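Local coordinates for protein diacylglycerol O-acyltransferase (PDB 6CHJ) that probably transfers the acyl group of acyl-CoA to fatty alcohols and diacylglycerols, making wax esters and triacylglycerols, at residues B[27-32]-B[128-133]; B[75-80]-B[110-115]; B[81-86]-B[116-121]. All blocks are in the same frame, centred on the assembly; numbering follows the deposited sequence.

In the fold
The three contacts lie in the wax ester synthase/diacylglycerol acyltransferase catalytic domain, and two of them share one mixed sheet. Interaction 3 pairs the outermost strand 82-86 in parallel with 115-121; interaction 1 pairs 127-135 antiparallel with 22-30. Strands 115-121 and 127-135 are neighbours, so L119 packs on F128 between the two contacts, whose centres are about 10 Å apart. Both are buried, but interaction 1 is mainly aromatic and aliphatic, whereas interaction 3 adds a charged and histidine-bearing face. Interaction 2, only partly buried, joins the segments leading into strands 82-86 and 115-121, and relies on an arginine-histidine stack, a bridging water and a few apolar contacts. Interactions 2 and 3 both touch the second subunit.

Interaction 1 (B[27-32]-B[128-133]); sequences QLFSFP and FALYTK
Q27 to F29 pair antiparallel with F128 to L130, the axes of the short strands 4.7 Å apart at closest. Q27 and L130 form a hydrogen-bonded pair in which each N-H reaches the other's carbonyl, both at 2.8 Å (N to O). F29 and F128 form the next such pair, but unevenly: the F29 N to F128 O bond is nearly straight (174°), whereas F128 N to F29 O is longer, at 3.1 Å, and more bent. Between them L28 and A129 make a non-hydrogen-bonded pair with their side chains on the other face.

The face bearing Q27, F29, F128 and L130 carries most of the packing. The F29 and F128 rings are nearly parallel, their planes 16° apart, but slid so far that they barely overlap. Instead F29 CB sits over the rim of one F128 face, a CH-pi contact 3.8 Å from the ring centroid. F128 can lie there because its CG stands between backbone N and carbonyl carbon (chi1 67°), which swings the ring across toward F29. L130 CG comes to the edge of the F29 ring, 4.0 Å from CE2. A water hydrogen-bonds T132 OG1 and lies 3.3 Å from Q27 OE1, to which it may donate, while Q27 NE2 bonds the carbonyl of A148.

Strand 393-401 pairs with the far edge of 22-30, and its A393 and L395 touch F29. Helix 39-49 covers F128 through V40 and L43, and strand 115-121 brings L119 against F128 and L130.

Interaction 2 (B[75-80]-B[110-115]); sequences HLDLEH and RERPMW
R112 and H80 make the stacked contact: the guanidinium lies flat on the imidazole, planes 20° apart and centres 4.7 Å apart. R112 CD makes the closest touch to H80, a CH-pi contact over the rim of one ring face, 3.5 Å from H80 CD2. A bend at chi3 (94°) turns the guanidinium back along H80 and carries its far end to D77, where NH2 lies 3.3 Å from D77 CB.

The polar link to D77 is indirect. D77 OD2 stands 4.1 Å from R112 NH2, well out of the guanidinium plane, and a water at the guanidinium edge bridges the two, though both legs are unusually short and its exact position is doubtful. The other oxygen, OD1, caps helix 78-81, taking weak bonds from E79 N and H80 N.

Apolar contacts run alongside. L76 CD1 presses on P113 CG at 3.5 Å, and L78 CD1 meets the edge of the W115 indole at CH2, 3.9 Å away. W115 NE1 donates to the carbonyl of F57.

S238 of the second subunit packs on H80 and makes a weak hydrogen bond to R112 NH1, and R430 of that subunit packs on R112. R112 is held by the H80 stack, the water to D77 and the neighbouring subunit, while the D77 carboxylate would probably offset part of its charge.

Interaction 3 (B[81-86]-B[116-121]); sequences HFRFEA and EVHLIE
The H118 imidazole has R83 CB over one face and carboxylates at its edge. E85, bent at chi2 (130°), folds its carboxylate over to ND1, which donates to E85 OE1 at 2.8 Å, using that oxygen's syn lone pair although the oxygen is tilted 22° from the ring plane; NE2 donates to E116 OE1, close to the ring plane, at 2.8 Å. With both nitrogens bonded, the ring is fixed in rotation. A phenylalanine in place of H118 would probably leave E85 and E116 without the donors that bridge them. E116 also lies over one face of the R83 guanidinium, planes 23° apart: a long salt bridge by charge alone, R83 NH2 to E116 OE2 3.9 Å, while R83 NE bonds the carbonyl of H80.

On the sheet face that bears F82, F84 and L119, the F84 ring turns its edge to the backbone O of L119, 3.5 Å from CD1. E121 OE1 lies 3.2 Å from F84 CZ, and E121 OE2 bonds T89 of the second subunit. F82 CE1 rests on L119 CB at 3.9 Å.

Five backbone hydrogen bonds zip the parallel strands, from V117 N to H81 O through E121 N to E85 O. This is a beta-alpha-beta unit: helix 93-105 connects the strands and covers E85, H118 and I120 with L96, F99 and E103. Helix 39-49 lies against F82 and F84, and strand 127-135 flanks 115-121.

Interaction 1 (B[27-32]-B[128-133])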
loop_
_atom_site.group_PDB
_atom_site.type_symbol
_atom_site.label_atom_id
_atom_site.label_comp_id
_atom_site.label_asym_id
_atom_site.label_seq_id
_atom_site.Cartn_x
_atom_site.Cartn_y
_atom_site.Cartn_z
ATOM N N GLN B 27 -10.906 -11.602 -9.603
ATOM C CA GLN B 27 -11.863 -12.675 -9.849
ATOM C C GLN B 27 -13.143 -12.407 -9.074
ATOM O O GLN B 27 -13.104 -12.146 -7.869
ATOM C CB GLN B 27 -11.281 -14.019 -9.427
ATOM C CG GLN B 27 -10.245 -14.542 -10.389
ATOM C CD GLN B 27 -9.558 -15.737 -9.830
ATOM O OE1 GLN B 27 -9.488 -15.890 -8.608
ATOM N NE2 GLN B 27 -9.062 -16.611 -10.699
ATOM N N LEU B 28 -14.270 -12.480 -9.759
ATOM C CA LEU B 28 -15.575 -12.249 -9.167
ATOM C C LEU B 28 -16.353 -13.557 -9.171
ATOM O O LEU B 28 -16.436 -14.223 -10.208
ATOM C CB LEU B 28 -16.310 -11.174 -9.954
ATOM C CG LEU B 28 -17.760 -10.904 -9.604
ATOM C CD1 LEU B 28 -17.838 -10.082 -8.310
ATOM C CD2 LEU B 28 -18.405 -10.185 -10.782
ATOM N N PHE B 29 -16.892 -13.944 -8.012
ATOM C CA PHE B 29 -17.643 -15.183 -7.881
ATOM C C PHE B 29 -19.049 -14.911 -7.373
ATOM O O PHE B 29 -19.344 -13.854 -6.811
ATOM C CB PHE B 29 -17.007 -16.178 -6.917
ATOM C CG PHE B 29 -15.591 -16.527 -7.219
ATOM C CD1 PHE B 29 -15.287 -17.641 -7.982
ATOM C CD2 PHE B 29 -14.556 -15.793 -6.668
ATOM C CE1 PHE B 29 -13.959 -18.004 -8.236
ATOM C CE2 PHE B 29 -13.242 -16.139 -6.918
ATOM C CZ PHE B 29 -12.942 -17.249 -7.713
ATOM N N SER B 30 -19.917 -15.894 -7.571
ATOM C CA SER B 30 -21.218 -15.905 -6.927
ATOM C C SER B 30 -21.176 -16.859 -5.740
ATOM O O SER B 30 -20.356 -17.789 -5.703
ATOM C CB SER B 30 -22.314 -16.306 -7.913
ATOM O OG SER B 30 -22.721 -15.183 -8.670
ATOM N N PHE B 31 -22.028 -16.594 -4.750
ATOM C CA PHE B 31 -22.207 -17.556 -3.669
ATOM C C PHE B 31 -22.551 -18.920 -4.264
ATOM O O PHE B 31 -23.411 -18.998 -5.156
ATOM C CB PHE B 31 -23.332 -17.141 -2.717
ATOM C CG PHE B 31 -22.946 -16.112 -1.685
ATOM C CD1 PHE B 31 -21.834 -15.290 -1.864
ATOM C CD2 PHE B 31 -23.728 -15.944 -0.537
ATOM C CE1 PHE B 31 -21.507 -14.322 -0.920
ATOM C CE2 PHE B 31 -23.403 -14.980 0.412
ATOM C CZ PHE B 31 -22.285 -14.172 0.219
ATOM N N PRO B 32 -21.922 -20.006 -3.812
ATOM C CA PRO B 32 -22.359 -21.332 -4.274
ATOM C C PRO B 32 -23.812 -21.549 -3.874
ATOM O O PRO B 32 -24.275 -21.029 -2.854
ATOM C CB PRO B 32 -21.415 -22.309 -3.557
ATOM C CG PRO B 32 -20.308 -21.446 -2.955
ATOM C CD PRO B 32 -20.932 -20.092 -2.726
ATOM N N PHE B 128 -18.768 -12.593 -3.989
ATOM C CA PHE B 128 -17.527 -12.192 -3.351
ATOM C C PHE B 128 -16.437 -12.072 -4.420
ATOM O O PHE B 128 -16.648 -12.416 -5.588
ATOM C CB PHE B 128 -17.143 -13.172 -2.238
ATOM C CG PHE B 128 -16.771 -14.539 -2.720
ATOM C CD1 PHE B 128 -15.439 -14.915 -2.793
ATOM C CD2 PHE B 128 -17.746 -15.460 -3.047
ATOM C CE1 PHE B 128 -15.072 -16.168 -3.225
ATOM C CE2 PHE B 128 -17.396 -16.728 -3.475
ATOM C CZ PHE B 128 -16.049 -17.083 -3.559
ATOM N N ALA B 129 -15.257 -11.581 -4.011
ATOM C CA ALA B 129 -14.181 -11.302 -4.957
ATOM C C ALA B 129 -12.836 -11.778 -4.421
ATOM O O ALA B 129 -12.596 -11.803 -3.212
ATOM C CB ALA B 129 -14.082 -9.804 -5.295
ATOM N N LEU B 130 -11.953 -12.154 -5.337
ATOM C CA LEU B 130 -10.551 -12.380 -5.015
ATOM C C LEU B 130 -9.735 -11.356 -5.785
ATOM O O LEU B 130 -9.814 -11.304 -7.019
ATOM C CB LEU B 130 -10.085 -13.792 -5.373
ATOM C CG LEU B 130 -10.291 -14.961 -4.423
ATOM C CD1 LEU B 130 -9.323 -16.061 -4.818
ATOM C CD2 LEU B 130 -10.148 -14.573 -2.928
ATOM N N TYR B 131 -8.954 -10.553 -5.063
ATOM C CA TYR B 131 -7.933 -9.716 -5.677
ATOM C C TYR B 131 -6.573 -10.275 -5.313
ATOM O O TYR B 131 -6.185 -10.244 -4.138
ATOM C CB TYR B 131 -8.035 -8.252 -5.263
ATOM C CG TYR B 131 -6.792 -7.487 -5.702
ATOM C CD1 TYR B 131 -6.580 -7.158 -7.054
ATOM C CD2 TYR B 131 -5.808 -7.157 -4.779
ATOM C CE1 TYR B 131 -5.435 -6.494 -7.458
ATOM C CE2 TYR B 131 -4.651 -6.505 -5.165
ATOM C CZ TYR B 131 -4.466 -6.168 -6.500
ATOM O OH TYR B 131 -3.317 -5.508 -6.818
ATOM N N THR B 132 -5.836 -10.732 -6.323
ATOM C CA THR B 132 -4.526 -11.345 -6.164
ATOM C C THR B 132 -3.454 -10.438 -6.749
ATOM O O THR B 132 -3.627 -9.893 -7.836
ATOM C CB THR B 132 -4.487 -12.710 -6.855
ATOM O OG1 THR B 132 -5.559 -13.512 -6.352
ATOM C CG2 THR B 132 -3.173 -13.424 -6.606
ATOM N N LYS B 133 -2.342 -10.290 -6.032
ATOM C CA LYS B 133 -1.257 -9.387 -6.414
ATOM C C LYS B 133 0.034 -10.184 -6.357
ATOM O O LYS B 133 0.377 -10.716 -5.295
ATOM C CB LYS B 133 -1.195 -8.183 -5.453
ATOM C CG LYS B 133 -0.094 -7.169 -5.724
ATOM C CD LYS B 133 0.220 -6.270 -4.527
ATOM C CE LYS B 133 -1.013 -5.592 -3.934
ATOM N NZ LYS B 133 -0.695 -4.156 -3.624
HETATM O O HOH W 1 -8.065 -13.051 -7.761
#

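Interaction 2 (B[75-80]-B[110-115])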
loop_
_atom_site.group_PDB
_atom_site.type_symbol
_atom_site.label_atom_id
_atom_site.label_comp_id
_atom_site.label_asym_id
_atom_site.label_seq_id
_atom_site.Cartn_x
_atom_site.Cartn_y
_atom_site.Cartn_z
ATOM N N HIS B 75 10.074 -18.869 7.427
ATOM C CA HIS B 75 9.017 -18.366 8.305
ATOM C C HIS B 75 8.085 -17.454 7.505
ATOM O O HIS B 75 8.226 -16.226 7.532
ATOM C CB HIS B 75 9.623 -17.621 9.554
ATOM C CG HIS B 75 10.956 -18.146 9.998
ATOM N ND1 HIS B 75 12.130 -17.852 9.335
ATOM C CD2 HIS B 75 11.301 -18.937 11.041
ATOM C CE1 HIS B 75 13.140 -18.446 9.946
ATOM N NE2 HIS B 75 12.664 -19.110 10.984
ATOM N N LEU B 76 7.114 -18.060 6.810
ATOM C CA LEU B 76 6.091 -17.285 6.117
ATOM C C LEU B 76 4.876 -17.097 7.019
ATOM O O LEU B 76 4.409 -18.039 7.670
ATOM C CB LEU B 76 5.676 -17.946 4.796
ATOM C CG LEU B 76 4.546 -17.246 4.020
ATOM C CD1 LEU B 76 4.749 -17.342 2.513
ATOM C CD2 LEU B 76 3.175 -17.805 4.365
ATOM N N ASP B 77 4.361 -15.876 7.038
ATOM C CA ASP B 77 3.254 -15.476 7.900
ATOM C C ASP B 77 2.007 -15.341 7.023
ATOM O O ASP B 77 1.801 -14.307 6.368
ATOM C CB ASP B 77 3.637 -14.182 8.614
ATOM C CG ASP B 77 2.512 -13.583 9.446
ATOM O OD1 ASP B 77 1.334 -13.951 9.282
ATOM O OD2 ASP B 77 2.828 -12.691 10.266
ATOM N N LEU B 78 1.162 -16.382 7.032
ATOM C CA LEU B 78 0.068 -16.416 6.069
ATOM C C LEU B 78 -0.891 -15.260 6.276
ATOM O O LEU B 78 -1.558 -14.839 5.325
ATOM C CB LEU B 78 -0.691 -17.763 6.099
ATOM C CG LEU B 78 -1.852 -17.786 5.090
ATOM C CD1 LEU B 78 -1.284 -17.915 3.687
ATOM C CD2 LEU B 78 -2.864 -18.879 5.341
ATOM N N GLU B 79 -0.985 -14.723 7.482
ATOM C CA GLU B 79 -1.912 -13.608 7.623
ATOM C C GLU B 79 -1.299 -12.291 7.171
ATOM O O GLU B 79 -2.003 -11.265 7.133
ATOM C CB GLU B 79 -2.431 -13.493 9.055
ATOM C CG GLU B 79 -3.823 -12.833 9.160
ATOM C CD GLU B 79 -4.830 -13.204 8.036
ATOM O OE1 GLU B 79 -4.762 -14.322 7.454
ATOM O OE2 GLU B 79 -5.727 -12.365 7.753
ATOM N N HIS B 80 -0.013 -12.299 6.812
ATOM C CA HIS B 80 0.487 -11.183 6.020
ATOM C C HIS B 80 0.051 -11.291 4.559
ATOM O O HIS B 80 -0.362 -10.291 3.963
ATOM C CB HIS B 80 2.013 -11.094 6.095
ATOM C CG HIS B 80 2.581 -10.061 5.183
ATOM N ND1 HIS B 80 2.570 -8.714 5.491
ATOM C CD2 HIS B 80 3.131 -10.169 3.951
ATOM C CE1 HIS B 80 3.102 -8.042 4.483
ATOM N NE2 HIS B 80 3.446 -8.899 3.537
ATOM N N ARG B 110 9.604 -6.319 -0.186
ATOM C CA ARG B 110 10.562 -7.219 -0.830
ATOM C C ARG B 110 11.142 -8.264 0.115
ATOM O O ARG B 110 11.727 -9.247 -0.357
ATOM C CB ARG B 110 11.697 -6.419 -1.461
ATOM C CG ARG B 110 11.435 -6.092 -2.918
ATOM C CD ARG B 110 12.592 -5.361 -3.554
ATOM N NE ARG B 110 12.121 -4.711 -4.762
ATOM C CZ ARG B 110 12.868 -3.997 -5.590
ATOM N NH1 ARG B 110 14.165 -3.815 -5.345
ATOM N NH2 ARG B 110 12.302 -3.474 -6.677
ATOM N N GLU B 111 10.994 -8.085 1.426
ATOM C CA GLU B 111 11.571 -9.005 2.392
ATOM C C GLU B 111 10.731 -10.269 2.602
ATOM O O GLU B 111 11.177 -11.180 3.315
ATOM C CB GLU B 111 11.797 -8.273 3.718
ATOM C CG GLU B 111 13.009 -7.316 3.708
ATOM C CD GLU B 111 14.247 -7.915 4.384
ATOM O OE1 GLU B 111 14.613 -7.476 5.501
ATOM O OE2 GLU B 111 14.854 -8.837 3.800
ATOM N N ARG B 112 9.549 -10.361 2.003
ATOM C CA ARG B 112 8.734 -11.564 2.044
ATOM C C ARG B 112 8.373 -11.980 0.633
ATOM O O ARG B 112 8.456 -11.172 -0.298
ATOM C CB ARG B 112 7.465 -11.336 2.868
ATOM C CG ARG B 112 7.729 -10.526 4.101
ATOM C CD ARG B 112 6.474 -10.405 4.886
ATOM N NE ARG B 112 6.425 -11.450 5.898
ATOM C CZ ARG B 112 6.221 -11.217 7.185
ATOM N NH1 ARG B 112 6.036 -9.976 7.617
ATOM N NH2 ARG B 112 6.200 -12.228 8.033
ATOM N N PRO B 113 8.014 -13.249 0.426
ATOM C CA PRO B 113 7.515 -13.664 -0.891
ATOM C C PRO B 113 6.455 -12.686 -1.369
ATOM O O PRO B 113 5.603 -12.239 -0.599
ATOM C CB PRO B 113 6.936 -15.064 -0.635
ATOM C CG PRO B 113 6.921 -15.218 0.867
ATOM C CD PRO B 113 8.003 -14.359 1.389
ATOM N N MET B 114 6.547 -12.297 -2.630
ATOM C CA MET B 114 5.853 -11.099 -3.078
ATOM C C MET B 114 4.515 -11.458 -3.723
ATOM O O MET B 114 4.282 -11.280 -4.922
ATOM C CB MET B 114 6.757 -10.302 -4.002
ATOM C CG MET B 114 8.091 -9.968 -3.338
ATOM S SD MET B 114 9.085 -8.778 -4.251
ATOM C CE MET B 114 10.403 -9.830 -4.895
ATOM N N TRP B 115 3.601 -11.939 -2.880
ATOM C CA TRP B 115 2.246 -12.187 -3.339
ATOM C C TRP B 115 1.267 -11.817 -2.237
ATOM O O TRP B 115 1.595 -11.883 -1.055
ATOM C CB TRP B 115 2.054 -13.639 -3.764
ATOM C CG TRP B 115 2.265 -14.633 -2.670
ATOM C CD1 TRP B 115 3.442 -15.240 -2.329
ATOM C CD2 TRP B 115 1.271 -15.158 -1.782
ATOM N NE1 TRP B 115 3.242 -16.101 -1.280
ATOM C CE2 TRP B 115 1.917 -16.071 -0.925
ATOM C CE3 TRP B 115 -0.101 -14.940 -1.622
ATOM C CZ2 TRP B 115 1.235 -16.770 0.074
ATOM C CZ3 TRP B 115 -0.778 -15.639 -0.634
ATOM C CH2 TRP B 115 -0.110 -16.544 0.195
HETATM O O HOH W 2 5.164 -11.706 10.271
#

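Interaction 3 (B[81-86]-B[116-121])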
loop_
_atom_site.group_PDB
_atom_site.type_symbol
_atom_site.label_atom_id
_atom_site.label_comp_id
_atom_site.label_asym_id
_atom_site.label_seq_id
_atom_site.Cartn_x
_atom_site.Cartn_y
_atom_site.Cartn_z
ATOM N N HIS B 81 0.136 -12.489 3.963
ATOM C CA HIS B 81 -0.140 -12.634 2.535
ATOM C C HIS B 81 -1.636 -12.782 2.229
ATOM O O HIS B 81 -2.094 -12.344 1.168
ATOM C CB HIS B 81 0.639 -13.829 1.970
ATOM C CG HIS B 81 2.127 -13.713 2.109
ATOM N ND1 HIS B 81 2.799 -14.049 3.267
ATOM C CD2 HIS B 81 3.078 -13.327 1.225
ATOM C CE1 HIS B 81 4.097 -13.864 3.092
ATOM N NE2 HIS B 81 4.294 -13.427 1.862
ATOM N N PHE B 82 -2.415 -13.378 3.125
ATOM C CA PHE B 82 -3.846 -13.577 2.915
ATOM C C PHE B 82 -4.648 -12.587 3.746
ATOM O O PHE B 82 -4.411 -12.452 4.948
ATOM C CB PHE B 82 -4.265 -15.000 3.272
ATOM C CG PHE B 82 -5.745 -15.200 3.245
ATOM C CD1 PHE B 82 -6.464 -14.942 2.084
ATOM C CD2 PHE B 82 -6.427 -15.626 4.378
ATOM C CE1 PHE B 82 -7.833 -15.113 2.046
ATOM C CE2 PHE B 82 -7.788 -15.808 4.355
ATOM C CZ PHE B 82 -8.500 -15.544 3.183
ATOM N N ARG B 83 -5.619 -11.917 3.120
ATOM C CA ARG B 83 -6.316 -10.830 3.789
ATOM C C ARG B 83 -7.803 -10.892 3.499
ATOM O O ARG B 83 -8.222 -11.149 2.365
ATOM C CB ARG B 83 -5.760 -9.468 3.369
ATOM C CG ARG B 83 -4.302 -9.347 3.721
ATOM C CD ARG B 83 -3.796 -7.952 3.699
ATOM N NE ARG B 83 -2.336 -7.982 3.667
ATOM C CZ ARG B 83 -1.588 -6.982 3.230
ATOM N NH1 ARG B 83 -2.175 -5.878 2.795
ATOM N NH2 ARG B 83 -0.265 -7.086 3.213
ATOM N N PHE B 84 -8.583 -10.635 4.536
ATOM C CA PHE B 84 -10.031 -10.645 4.505
ATOM C C PHE B 84 -10.473 -9.201 4.681
ATOM O O PHE B 84 -10.214 -8.591 5.726
ATOM C CB PHE B 84 -10.580 -11.550 5.609
ATOM C CG PHE B 84 -12.079 -11.719 5.593
ATOM C CD1 PHE B 84 -12.808 -11.573 4.416
ATOM C CD2 PHE B 84 -12.759 -12.037 6.766
ATOM C CE1 PHE B 84 -14.186 -11.728 4.412
ATOM C CE2 PHE B 84 -14.144 -12.206 6.775
ATOM C CZ PHE B 84 -14.858 -12.052 5.596
ATOM N N GLU B 85 -11.120 -8.651 3.653
ATOM C CA GLU B 85 -11.524 -7.257 3.646
ATOM C C GLU B 85 -12.952 -7.174 3.136
ATOM O O GLU B 85 -13.527 -8.159 2.657
ATOM C CB GLU B 85 -10.582 -6.397 2.778
ATOM C CG GLU B 85 -9.262 -6.014 3.447
ATOM C CD GLU B 85 -8.044 -6.317 2.568
ATOM O OE1 GLU B 85 -8.222 -6.873 1.464
ATOM O OE2 GLU B 85 -6.908 -6.004 2.984
ATOM N N ALA B 86 -13.513 -5.975 3.217
ATOM C CA ALA B 86 -14.924 -5.768 2.985
ATOM C C ALA B 86 -15.115 -4.462 2.242
ATOM O O ALA B 86 -14.341 -3.515 2.415
ATOM C CB ALA B 86 -15.708 -5.719 4.301
ATOM N N GLU B 116 0.076 -11.390 -2.640
ATOM C CA GLU B 116 -1.032 -11.193 -1.718
ATOM C C GLU B 116 -2.293 -11.738 -2.365
ATOM O O GLU B 116 -2.471 -11.616 -3.584
ATOM C CB GLU B 116 -1.245 -9.723 -1.376
ATOM C CG GLU B 116 -0.111 -9.076 -0.613
ATOM C CD GLU B 116 -0.126 -7.558 -0.709
ATOM O OE1 GLU B 116 -1.197 -6.960 -0.969
ATOM O OE2 GLU B 116 0.956 -6.958 -0.539
ATOM N N VAL B 117 -3.164 -12.330 -1.554
ATOM C CA VAL B 117 -4.531 -12.647 -1.958
ATOM C C VAL B 117 -5.482 -11.885 -1.041
ATOM O O VAL B 117 -5.369 -11.964 0.188
ATOM C CB VAL B 117 -4.821 -14.157 -1.899
ATOM C CG1 VAL B 117 -6.221 -14.433 -2.397
ATOM C CG2 VAL B 117 -3.784 -14.944 -2.678
ATOM N N HIS B 118 -6.424 -11.166 -1.641
ATOM C CA HIS B 118 -7.390 -10.352 -0.918
ATOM C C HIS B 118 -8.782 -10.922 -1.179
ATOM O O HIS B 118 -9.317 -10.800 -2.290
ATOM C CB HIS B 118 -7.291 -8.890 -1.360
ATOM C CG HIS B 118 -6.016 -8.209 -0.954
ATOM N ND1 HIS B 118 -5.994 -7.096 -0.138
ATOM C CD2 HIS B 118 -4.720 -8.480 -1.259
ATOM C CE1 HIS B 118 -4.742 -6.715 0.049
ATOM N NE2 HIS B 118 -3.950 -7.538 -0.619
ATOM N N LEU B 119 -9.374 -11.536 -0.157
ATOM C CA LEU B 119 -10.759 -11.977 -0.215
ATOM C C LEU B 119 -11.654 -10.834 0.251
ATOM O O LEU B 119 -11.579 -10.405 1.408
ATOM C CB LEU B 119 -10.955 -13.233 0.635
ATOM C CG LEU B 119 -12.372 -13.769 0.885
ATOM C CD1 LEU B 119 -13.001 -14.154 -0.437
ATOM C CD2 LEU B 119 -12.354 -14.965 1.871
ATOM N N ILE B 120 -12.516 -10.358 -0.644
ATOM C CA ILE B 120 -13.366 -9.194 -0.412
ATOM C C ILE B 120 -14.805 -9.666 -0.217
ATOM O O ILE B 120 -15.369 -10.345 -1.089
ATOM C CB ILE B 120 -13.282 -8.192 -1.577
ATOM C CG1 ILE B 120 -11.813 -7.844 -1.913
ATOM C CG2 ILE B 120 -14.113 -6.946 -1.264
ATOM C CD1 ILE B 120 -11.593 -7.478 -3.382
ATOM N N GLU B 121 -15.400 -9.294 0.916
ATOM C CA GLU B 121 -16.805 -9.507 1.237
ATOM C C GLU B 121 -17.524 -8.171 1.119
ATOM O O GLU B 121 -16.937 -7.160 0.725
ATOM C CB GLU B 121 -16.978 -10.124 2.643
ATOM C CG GLU B 121 -16.883 -9.123 3.826
ATOM C CD GLU B 121 -17.580 -9.620 5.127
ATOM O OE1 GLU B 121 -17.756 -10.844 5.299
ATOM O OE2 GLU B 121 -17.930 -8.776 5.993
#